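Long-range contact in eukaryotic translation initiation factor 4 gamma 5 (Trypanosoma cruzi, PDB 6OZU), which probably acts as a scaffold subunit of a translation initiation complex, with a MIF4G domain of the kind that binds eIF4A helicase in its relatives: residues Val70-Ile74 against Ile87-Ile91. Residues are numbered along the deposited sequence; the frame is centred on the assembly and turned at random.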
loop_
_atom_site.group_PDB
_atom_site.type_symbol
_atom_site.label_atom_id
_atom_site.label_comp_id
_atom_site.label_asym_id
_atom_site.label_seq_id
_atom_site.Cartn_x
_atom_site.Cartn_y
_atom_site.Cartn_z
ATOM N N VAL A 70 -3.156 -1.392 13.074
ATOM C CA VAL A 70 -1.753 -1.804 12.990
ATOM C C VAL A 70 -0.861 -0.685 13.564
ATOM O O VAL A 70 0.078 -0.984 14.303
ATOM C CB VAL A 70 -1.350 -2.247 11.551
ATOM C CG1 VAL A 70 0.137 -2.607 11.473
ATOM C CG2 VAL A 70 -2.206 -3.424 11.081
ATOM N N VAL A 71 -1.195 0.597 13.273
ATOM C CA VAL A 71 -0.483 1.776 13.806
ATOM C C VAL A 71 -0.627 1.775 15.338
ATOM O O VAL A 71 0.360 1.974 16.051
ATOM C CB VAL A 71 -0.985 3.120 13.191
ATOM C CG1 VAL A 71 -0.301 4.325 13.848
ATOM C CG2 VAL A 71 -0.771 3.146 11.689
ATOM N N SER A 72 -1.862 1.510 15.818
ATOM C CA SER A 72 -2.246 1.441 17.227
ATOM C C SER A 72 -1.424 0.371 17.972
ATOM O O SER A 72 -0.900 0.626 19.067
ATOM C CB SER A 72 -3.741 1.152 17.334
ATOM O OG SER A 72 -4.156 1.017 18.681
ATOM N N LEU A 73 -1.300 -0.806 17.336
ATOM C CA LEU A 73 -0.586 -1.980 17.809
ATOM C C LEU A 73 0.909 -1.701 17.973
ATOM O O LEU A 73 1.461 -2.095 18.986
ATOM C CB LEU A 73 -0.866 -3.152 16.845
ATOM C CG LEU A 73 -0.150 -4.487 17.036
ATOM C CD1 LEU A 73 -0.455 -5.098 18.391
ATOM C CD2 LEU A 73 -0.555 -5.464 15.936
ATOM N N ILE A 74 1.549 -0.990 17.023
ATOM C CA ILE A 74 2.978 -0.658 17.133
ATOM C C ILE A 74 3.205 0.599 18.015
ATOM O O ILE A 74 4.318 0.819 18.494
ATOM C CB ILE A 74 3.747 -0.597 15.779
ATOM C CG1 ILE A 74 3.201 0.453 14.823
ATOM C CG2 ILE A 74 3.809 -1.977 15.112
ATOM C CD1 ILE A 74 4.232 0.866 13.798
ATOM N N ILE A 87 6.995 -7.577 15.710
ATOM C CA ILE A 87 5.820 -7.102 14.950
ATOM C C ILE A 87 6.272 -6.315 13.725
ATOM O O ILE A 87 5.745 -6.523 12.629
ATOM C CB ILE A 87 4.815 -6.280 15.819
ATOM C CG1 ILE A 87 4.154 -7.143 16.903
ATOM C CG2 ILE A 87 3.727 -5.650 14.941
ATOM C CD1 ILE A 87 3.415 -6.347 17.999
ATOM N N ARG A 88 7.248 -5.411 13.929
ATOM C CA ARG A 88 7.831 -4.547 12.905
ATOM C C ARG A 88 8.527 -5.323 11.778
ATOM O O ARG A 88 8.372 -4.980 10.610
ATOM C CB ARG A 88 8.764 -3.523 13.552
ATOM C CG ARG A 88 7.992 -2.390 14.211
ATOM C CD ARG A 88 8.837 -1.639 15.205
ATOM N NE ARG A 88 8.133 -0.471 15.720
ATOM C CZ ARG A 88 7.329 -0.476 16.774
ATOM N NH1 ARG A 88 7.096 -1.604 17.435
ATOM N NH2 ARG A 88 6.744 0.642 17.170
ATOM N N ASN A 89 9.237 -6.389 12.119
ATOM C CA ASN A 89 9.898 -7.248 11.143
ATOM C C ASN A 89 8.894 -8.150 10.438
ATOM O O ASN A 89 9.139 -8.528 9.292
ATOM C CB ASN A 89 11.036 -8.035 11.790
ATOM C CG ASN A 89 12.195 -7.148 12.156
ATOM O OD1 ASN A 89 12.814 -6.480 11.310
ATOM N ND2 ASN A 89 12.492 -7.094 13.430
ATOM N N ALA A 90 7.743 -8.450 11.093
ATOM C CA ALA A 90 6.676 -9.249 10.489
ATOM C C ALA A 90 5.919 -8.400 9.452
ATOM O O ALA A 90 5.551 -8.937 8.407
ATOM C CB ALA A 90 5.735 -9.778 11.550
ATOM N N ILE A 91 5.725 -7.069 9.718
ATOM C CA ILE A 91 5.127 -6.102 8.772
ATOM C C ILE A 91 6.047 -5.974 7.540
ATOM O O ILE A 91 5.551 -6.086 6.428
ATOM C CB ILE A 91 4.743 -4.735 9.416
ATOM C CG1 ILE A 91 3.623 -4.913 10.465
ATOM C CG2 ILE A 91 4.282 -3.734 8.358
ATOM C CD1 ILE A 91 3.638 -3.871 11.591
#
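The guanidinium of Arg88 lies with one face against Ile74, whose CB sits 3.4 Å above the plane and offset toward the rim of the group. The same arginine gives its NH2 to the backbone O of Ile74 at 2.8 Å; the bond is bent (N-H...O 143°), with the oxygen tilted out of the guanidinium plane and the donor tilted from the carbonyl plane. The chain of Arg88 extends from CG to NE across the gap between the helices, and the near-right-angle last torsion (chi4 88°) then turns the group so that one face comes over Ile74. Its NH1 is hydrogen-bonded to the carbonyl oxygens of Ile77 and Gly84, so three main-chain oxygens hold the group: two belong to the end of helix 63-76 and the residue after it, while Gly84 O is within the arginine's own helix.

Beside this polar link the contact is aliphatic. Ile74 CG2 faces two isoleucines one turn apart: it meets Ile87 CG2 at 3.7 Å and Ile91 CD1 at 4.0 Å. That Ile91 methyl also touches Val70, tip to tip, with Val70 CG1 3.7 Å away. Ile87 divides its branches, CG2 going to Ile74 while CD1 slants across the end of Leu73, 4.1 Å from Leu73 CD1. The segment axes are 11.5 Å apart at closest approach, and the aliphatic side chains meet across that gap mainly through their methyl ends.

Helix 40-53 packs against the same cluster, bringing Ile43 to Ile87, Ile47 and Phe51 to Ile91, and Ile50 to Val70, while Leu30 of helix 23-31 reaches Leu73. At 148° between their directions, the two segments run roughly antiparallel, and with the short connection from one helix to the next they form an antiparallel helical hairpin, an arrangement in keeping with the all-helical, HEAT-like MIF4G fold.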